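Local atomic coordinates of iron-binding protein (Staphylococcus epidermidis, PDB entry 4M7O), a protein that probably binds an iron-containing ligand as the extracytoplasmic solute-binding component of a bacterial iron-uptake system. Residues N32-I41 against T122-R132; S205-N213 against R235-A243. All coordinates share one frame; numbering follows the deposited sequence.

Contact 1 of 2, residues N32-I41 against T122-R132; sequences NTEILYRLGI and TFKSIGQLTDR
Ile35, Leu36 and Leu39 pack against Phe123 and Ile126 where two helices, 30-38 and 116-129, meet beside the five-stranded parallel sheet of the N-terminal Rossmann-like lobe of a periplasmic binding protein. The axes of the two short helical segments pass 10.5 Å apart at a crossing angle of -61°, and the side chains between them meet at about right angles.

The apolar part is built around Ile126, whose two branches serve different partners. Its CD1 lies 3.8 Å from Ile35 CD1, while its CG2 meets Leu39 CD1 at 3.8 Å, with Leu36 CD2 a little farther off. Ile35 also reaches the Phe123 ring obliquely, its CD1 3.6 Å from Phe123 CE1; beyond this contact Phe123 packs on Leu139, Val140 and Thr143 of helix 133-152. Leu39 CD1 continues to the bare CA of Gly127, and Ile41 CD1 rests against Thr130. On the sheet side, Leu36 touches Ile25 and Ile126 touches Val110.

The polar part gathers at the two helix ends. Thr130 turns its hydroxyl back to Ile126 O, with OG1 and the backbone N of Thr130 reaching that oxygen from opposite faces of its carbonyl plane. Helix 30-38 closes in a Schellman motif, with Gly40 at positive phi. Arg132, the N-cap residue of helix 133-152, folds back on this end through bends at chi2 (-69°) and chi3 (-73°). Its positive charge beside the helix C-terminus is probably favourable. Ile41 CG2 lies over one face of the guanidinium, 3.5 Å from Arg132 NE. At its edge the guanidinium takes the Leu39 carbonyl side-on with two hydrogen bonds, both to one atom: Leu39 O lies in the guanidinium plane, 2.7 Å from Arg132 NH2 and 2.9 Å from Arg132 NE.

Contact 2 of 2, residues S205-N213 against R235-A243; sequences SKESIIKRN and RGGFDKINA
Arg235 opens the contact with Lys206, its CG 4.2 Å from Lys206 CD, before an extended chain carries the guanidinium off to a salt bridge with Glu166. A type II beta turn from Arg235 to Phe238 follows, with Gly237 at positive phi. Here Ile210 presses its tip on the bare backbone, CD1 standing 3.5 Å from Gly237 C.

Phe238 then puts its ring into a small apolar cluster. Arg235 CD sits over the centre of one face and Ile241 CD1 over the other, nearer the rim; from the helix, Ile209 CD1 comes in at the edge, 3.9 Å from Phe238 CZ. Ile210 CG1 approaches Phe238 obliquely and also meets Ile241 CD1 at 4.0 Å.

At Asn242 the contact turns polar. Asn213, its CG turned away from the backbone N (chi1 -165°), offers OD1 to the first turn of helix 242-245: Asn242 N donates to Asn213 OD1 over 2.7 Å, almost straight at 178° and in the carbonyl plane. The planes of the two amides are 81° apart, and Asn213 ND2 makes a weak bond to Asn242 OD1. Asn242 ND2 is held by Asp215.

The C-terminal end of helix 206-212 thus meets the N-terminal end of helix 242-245; the first helix leads into strand 216-219 and the second into its parallel neighbour 249-251, while helix 225-234 ends immediately ahead of Arg235.

How the contacts relate
Contacts 1 and 2 lie on opposite sides of the chain's centre, their own centres 44 Å apart and their nearest atoms about 28 Å apart, so neither touches the other. They follow in series along the chain: contact 1 closes before contact 2 opens, and helix 133-152 starts directly after Arg132 and runs on from contact 1. Contact 1 belongs to the lobe with the five-stranded parallel sheet, contact 2 to the lobe with the mixed sheet. In binding proteins of this family the ligand usually lies in the cleft between two such lobes. Contact 1 is largely buried, whereas contact 2 is only partly so.

Contact 1 of 2, residues N32-I41 against T122-R132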
# COMPACT_ATOMS: atom_id res chain seq x y z
N ASN A 32 3.55 5.63 7.65
CA ASN A 32 3.99 6.83 8.38
C ASN A 32 5.19 6.54 9.27
O ASN A 32 6.18 7.27 9.26
CB ASN A 32 2.84 7.39 9.23
CG ASN A 32 1.84 8.18 8.41
OD1 ASN A 32 1.99 8.33 7.19
ND2 ASN A 32 0.79 8.69 9.07
N THR A 33 5.10 5.46 10.04
CA THR A 33 6.18 5.12 10.96
C THR A 33 7.46 4.84 10.20
O THR A 33 8.54 5.28 10.61
CB THR A 33 5.83 3.92 11.81
OG1 THR A 33 4.62 4.20 12.55
CG2 THR A 33 6.96 3.61 12.81
N GLU A 34 7.36 4.12 9.09
CA GLU A 34 8.56 3.77 8.32
C GLU A 34 9.24 5.02 7.78
O GLU A 34 10.47 5.12 7.80
CB GLU A 34 8.20 2.81 7.17
CG GLU A 34 7.78 1.43 7.64
CD GLU A 34 7.73 0.42 6.50
OE1 GLU A 34 8.60 0.49 5.59
OE2 GLU A 34 6.83 -0.45 6.52
N ILE A 35 8.44 5.98 7.32
CA ILE A 35 8.94 7.20 6.73
C ILE A 35 9.63 8.06 7.80
O ILE A 35 10.70 8.63 7.56
CB ILE A 35 7.81 8.02 6.08
CG1 ILE A 35 7.22 7.26 4.87
CG2 ILE A 35 8.30 9.40 5.67
CD1 ILE A 35 5.93 7.86 4.35
N LEU A 36 9.00 8.18 8.96
CA LEU A 36 9.57 8.94 10.08
C LEU A 36 10.94 8.42 10.46
O LEU A 36 11.87 9.20 10.71
CB LEU A 36 8.64 8.89 11.30
CG LEU A 36 7.40 9.77 11.19
CD1 LEU A 36 6.41 9.49 12.34
CD2 LEU A 36 7.84 11.24 11.19
N TYR A 37 11.08 7.09 10.52
CA TYR A 37 12.37 6.49 10.86
C TYR A 37 13.39 6.80 9.77
O TYR A 37 14.53 7.11 10.07
CB TYR A 37 12.23 4.97 11.04
CG TYR A 37 12.10 4.53 12.48
CD1 TYR A 37 10.87 4.53 13.12
CD2 TYR A 37 13.20 4.09 13.20
CE1 TYR A 37 10.74 4.10 14.41
CE2 TYR A 37 13.08 3.68 14.51
CZ TYR A 37 11.85 3.69 15.11
OH TYR A 37 11.71 3.29 16.41
N ARG A 38 12.97 6.75 8.50
CA ARG A 38 13.91 7.01 7.40
C ARG A 38 14.31 8.49 7.33
O ARG A 38 15.31 8.85 6.72
CB ARG A 38 13.36 6.52 6.05
CG ARG A 38 13.29 4.99 5.91
CD ARG A 38 14.68 4.33 5.94
NE ARG A 38 15.56 4.86 4.90
CZ ARG A 38 15.51 4.51 3.62
NH1 ARG A 38 14.62 3.61 3.19
NH2 ARG A 38 16.35 5.05 2.74
N LEU A 39 13.53 9.34 7.98
CA LEU A 39 13.85 10.77 8.05
C LEU A 39 14.80 11.07 9.21
O LEU A 39 15.27 12.20 9.36
CB LEU A 39 12.58 11.62 8.18
CG LEU A 39 11.65 11.60 6.96
CD1 LEU A 39 10.51 12.59 7.11
CD2 LEU A 39 12.44 11.88 5.69
N GLY A 40 15.08 10.05 10.03
CA GLY A 40 16.05 10.19 11.11
C GLY A 40 15.40 10.60 12.43
O GLY A 40 16.09 10.92 13.39
N ILE A 41 14.08 10.58 12.48
CA ILE A 41 13.40 11.03 13.69
C ILE A 41 12.60 9.93 14.39
O ILE A 41 11.63 10.22 15.10
CB ILE A 41 12.53 12.31 13.45
CG1 ILE A 41 11.49 12.08 12.36
CG2 ILE A 41 13.42 13.50 13.09
CD1 ILE A 41 10.65 13.32 12.07
N THR A 122 4.19 12.05 -0.50
CA THR A 122 4.02 12.04 0.95
C THR A 122 5.36 12.09 1.68
O THR A 122 5.44 12.60 2.80
CB THR A 122 3.21 10.84 1.47
OG1 THR A 122 4.00 9.65 1.34
CG2 THR A 122 1.89 10.70 0.71
N PHE A 123 6.41 11.57 1.05
CA PHE A 123 7.74 11.65 1.66
C PHE A 123 8.07 13.11 1.85
O PHE A 123 8.44 13.53 2.94
CB PHE A 123 8.82 11.00 0.78
CG PHE A 123 8.69 9.51 0.63
CD1 PHE A 123 7.68 8.81 1.28
CD2 PHE A 123 9.59 8.80 -0.16
CE1 PHE A 123 7.56 7.43 1.14
CE2 PHE A 123 9.47 7.42 -0.30
CZ PHE A 123 8.46 6.73 0.35
N LYS A 124 7.91 13.89 0.79
CA LYS A 124 8.20 15.33 0.83
C LYS A 124 7.28 16.08 1.79
O LYS A 124 7.73 17.00 2.47
CB LYS A 124 8.08 15.94 -0.57
CG LYS A 124 9.21 15.58 -1.51
N SER A 125 6.00 15.71 1.83
CA SER A 125 5.04 16.39 2.70
C SER A 125 5.43 16.21 4.15
O SER A 125 5.44 17.17 4.92
CB SER A 125 3.63 15.83 2.49
OG SER A 125 3.07 16.38 1.32
N ILE A 126 5.76 14.97 4.52
CA ILE A 126 6.15 14.68 5.90
C ILE A 126 7.49 15.32 6.21
O ILE A 126 7.73 15.76 7.34
CB ILE A 126 6.21 13.17 6.16
CG1 ILE A 126 4.81 12.56 5.99
CG2 ILE A 126 6.77 12.87 7.57
CD1 ILE A 126 4.81 11.05 5.98
N GLY A 127 8.37 15.38 5.22
CA GLY A 127 9.65 16.06 5.38
C GLY A 127 9.45 17.53 5.69
O GLY A 127 10.13 18.08 6.56
N GLN A 128 8.53 18.18 4.98
CA GLN A 128 8.34 19.60 5.19
C GLN A 128 7.63 19.87 6.51
O GLN A 128 7.88 20.87 7.17
CB GLN A 128 7.57 20.23 4.04
CG GLN A 128 7.33 21.72 4.20
CD GLN A 128 6.90 22.38 2.91
OE1 GLN A 128 6.56 21.70 1.95
NE2 GLN A 128 6.92 23.71 2.89
N LEU A 129 6.74 18.95 6.90
CA LEU A 129 5.99 19.07 8.14
C LEU A 129 6.92 19.02 9.35
O LEU A 129 6.78 19.81 10.28
CB LEU A 129 4.94 17.95 8.22
CG LEU A 129 4.23 17.74 9.56
CD1 LEU A 129 3.38 18.95 9.94
CD2 LEU A 129 3.39 16.47 9.56
N THR A 130 7.89 18.12 9.31
CA THR A 130 8.80 17.87 10.44
C THR A 130 10.15 18.54 10.30
O THR A 130 11.08 18.20 11.03
CB THR A 130 9.10 16.36 10.57
OG1 THR A 130 9.73 15.89 9.36
CG2 THR A 130 7.83 15.58 10.80
N ASP A 131 10.26 19.48 9.36
CA ASP A 131 11.53 20.17 9.11
C ASP A 131 12.67 19.18 8.89
O ASP A 131 13.75 19.31 9.45
CB ASP A 131 11.86 21.13 10.26
CG ASP A 131 12.91 22.16 9.89
OD1 ASP A 131 13.11 22.39 8.68
OD2 ASP A 131 13.53 22.74 10.80
N ARG A 132 12.41 18.17 8.07
CA ARG A 132 13.43 17.20 7.69
C ARG A 132 13.49 17.12 6.18
O ARG A 132 13.53 16.03 5.61
CB ARG A 132 13.11 15.83 8.29
CG ARG A 132 12.96 15.85 9.80
CD ARG A 132 14.29 16.10 10.48
NE ARG A 132 15.14 14.91 10.41
CZ ARG A 132 16.41 14.86 10.79
NH1 ARG A 132 17.01 15.94 11.29
NH2 ARG A 132 17.09 13.73 10.68

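Contact 2 of 2, residues S205-N213 against R235-A243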
# COMPACT_ATOMS: atom_id res chain seq x y z
N SER A 205 -18.29 -8.99 -13.57
CA SER A 205 -18.91 -10.30 -13.61
C SER A 205 -17.91 -11.35 -14.08
O SER A 205 -16.86 -11.02 -14.67
CB SER A 205 -20.08 -10.27 -14.58
OG SER A 205 -19.57 -10.27 -15.90
N LYS A 206 -18.22 -12.62 -13.83
CA LYS A 206 -17.36 -13.70 -14.28
C LYS A 206 -17.32 -13.69 -15.79
O LYS A 206 -16.27 -13.93 -16.39
CB LYS A 206 -17.89 -15.05 -13.80
CG LYS A 206 -17.58 -15.42 -12.36
CD LYS A 206 -18.10 -16.83 -12.09
CE LYS A 206 -19.25 -16.85 -11.10
NZ LYS A 206 -18.75 -16.68 -9.70
N GLU A 207 -18.47 -13.43 -16.42
CA GLU A 207 -18.56 -13.43 -17.88
C GLU A 207 -17.60 -12.40 -18.44
O GLU A 207 -16.90 -12.65 -19.42
CB GLU A 207 -19.99 -13.10 -18.36
CG GLU A 207 -21.00 -14.22 -18.22
N SER A 208 -17.57 -11.24 -17.79
CA SER A 208 -16.73 -10.11 -18.19
C SER A 208 -15.23 -10.44 -18.13
O SER A 208 -14.49 -10.10 -19.05
CB SER A 208 -17.05 -8.91 -17.29
OG SER A 208 -16.64 -7.70 -17.88
N ILE A 209 -14.80 -11.07 -17.05
CA ILE A 209 -13.40 -11.49 -16.92
C ILE A 209 -13.04 -12.52 -18.01
O ILE A 209 -11.98 -12.41 -18.64
CB ILE A 209 -13.12 -12.10 -15.52
CG1 ILE A 209 -13.51 -11.10 -14.42
CG2 ILE A 209 -11.66 -12.47 -15.38
CD1 ILE A 209 -13.65 -11.74 -13.04
N ILE A 210 -13.92 -13.50 -18.23
CA ILE A 210 -13.66 -14.54 -19.23
C ILE A 210 -13.48 -13.91 -20.60
O ILE A 210 -12.58 -14.29 -21.34
CB ILE A 210 -14.79 -15.59 -19.26
CG1 ILE A 210 -14.69 -16.50 -18.04
CG2 ILE A 210 -14.76 -16.41 -20.55
CD1 ILE A 210 -15.97 -17.26 -17.74
N LYS A 211 -14.33 -12.94 -20.93
CA LYS A 211 -14.25 -12.28 -22.23
C LYS A 211 -12.95 -11.49 -22.39
O LYS A 211 -12.37 -11.48 -23.48
CB LYS A 211 -15.46 -11.37 -22.43
CG LYS A 211 -15.65 -10.89 -23.85
CD LYS A 211 -16.88 -10.01 -23.93
CE LYS A 211 -17.35 -9.84 -25.35
NZ LYS A 211 -18.82 -9.63 -25.40
N ARG A 212 -12.49 -10.83 -21.32
CA ARG A 212 -11.24 -10.07 -21.36
C ARG A 212 -10.04 -10.98 -21.53
O ARG A 212 -8.98 -10.55 -22.00
CB ARG A 212 -11.05 -9.24 -20.08
CG ARG A 212 -12.06 -8.14 -19.90
CD ARG A 212 -11.97 -7.09 -20.98
NE ARG A 212 -13.07 -6.13 -20.88
CZ ARG A 212 -12.98 -4.94 -20.31
NH1 ARG A 212 -14.04 -4.14 -20.27
NH2 ARG A 212 -11.83 -4.53 -19.79
N ASN A 213 -10.21 -12.24 -21.14
CA ASN A 213 -9.19 -13.27 -21.31
C ASN A 213 -7.77 -12.87 -20.88
O ASN A 213 -6.85 -12.85 -21.70
CB ASN A 213 -9.19 -13.75 -22.78
CG ASN A 213 -8.43 -15.03 -22.97
OD1 ASN A 213 -7.99 -15.64 -22.00
ND2 ASN A 213 -8.28 -15.45 -24.23
N ARG A 235 -14.80 -21.75 -10.30
CA ARG A 235 -15.47 -20.76 -11.14
C ARG A 235 -15.79 -21.31 -12.51
O ARG A 235 -14.88 -21.72 -13.26
CB ARG A 235 -14.61 -19.51 -11.30
CG ARG A 235 -14.80 -18.54 -10.18
CD ARG A 235 -13.87 -17.36 -10.31
NE ARG A 235 -13.61 -16.78 -9.00
CZ ARG A 235 -12.74 -15.80 -8.77
NH1 ARG A 235 -12.56 -15.37 -7.53
NH2 ARG A 235 -12.06 -15.27 -9.77
N GLY A 236 -17.07 -21.31 -12.85
CA GLY A 236 -17.52 -21.79 -14.14
C GLY A 236 -16.94 -20.96 -15.26
O GLY A 236 -16.87 -19.73 -15.15
N GLY A 237 -16.50 -21.62 -16.32
CA GLY A 237 -16.03 -20.92 -17.50
C GLY A 237 -14.58 -20.45 -17.45
O GLY A 237 -14.00 -20.14 -18.49
N PHE A 238 -14.00 -20.40 -16.25
CA PHE A 238 -12.65 -19.87 -16.12
C PHE A 238 -11.64 -20.81 -16.79
O PHE A 238 -10.54 -20.38 -17.17
CB PHE A 238 -12.29 -19.60 -14.66
CG PHE A 238 -12.49 -18.16 -14.24
CD1 PHE A 238 -13.72 -17.53 -14.39
CD2 PHE A 238 -11.45 -17.42 -13.70
CE1 PHE A 238 -13.90 -16.21 -14.02
CE2 PHE A 238 -11.62 -16.10 -13.32
CZ PHE A 238 -12.85 -15.49 -13.48
N ASP A 239 -12.03 -22.08 -16.94
CA ASP A 239 -11.23 -23.09 -17.64
C ASP A 239 -10.62 -22.60 -18.94
O ASP A 239 -9.50 -22.97 -19.29
CB ASP A 239 -12.09 -24.32 -17.98
CG ASP A 239 -12.13 -25.33 -16.86
OD1 ASP A 239 -11.45 -25.12 -15.83
OD2 ASP A 239 -12.84 -26.35 -17.02
N LYS A 240 -11.38 -21.76 -19.64
CA LYS A 240 -10.98 -21.26 -20.95
C LYS A 240 -9.79 -20.30 -20.90
O LYS A 240 -8.85 -20.44 -21.67
CB LYS A 240 -12.18 -20.59 -21.63
CG LYS A 240 -13.31 -21.56 -21.97
CD LYS A 240 -14.11 -21.08 -23.18
CE LYS A 240 -14.63 -22.26 -23.99
NZ LYS A 240 -13.54 -23.22 -24.35
N ILE A 241 -9.85 -19.35 -19.97
CA ILE A 241 -8.93 -18.21 -19.86
C ILE A 241 -7.43 -18.53 -20.04
O ILE A 241 -6.94 -19.53 -19.50
CB ILE A 241 -9.15 -17.51 -18.49
CG1 ILE A 241 -10.60 -17.06 -18.35
CG2 ILE A 241 -8.20 -16.33 -18.29
CD1 ILE A 241 -10.88 -16.41 -16.98
N ASN A 242 -6.72 -17.68 -20.82
CA ASN A 242 -5.27 -17.79 -21.05
C ASN A 242 -4.55 -18.16 -19.73
O ASN A 242 -3.89 -19.18 -19.63
CB ASN A 242 -4.68 -16.44 -21.54
CG ASN A 242 -4.87 -16.15 -23.05
OD1 ASN A 242 -5.76 -16.68 -23.71
ND2 ASN A 242 -4.03 -15.27 -23.59
N ALA A 243 -4.74 -17.31 -18.72
CA ALA A 243 -4.10 -17.47 -17.41
C ALA A 243 -4.30 -18.84 -16.77
O ALA A 243 -3.36 -19.39 -16.21
CB ALA A 243 -4.57 -16.38 -16.46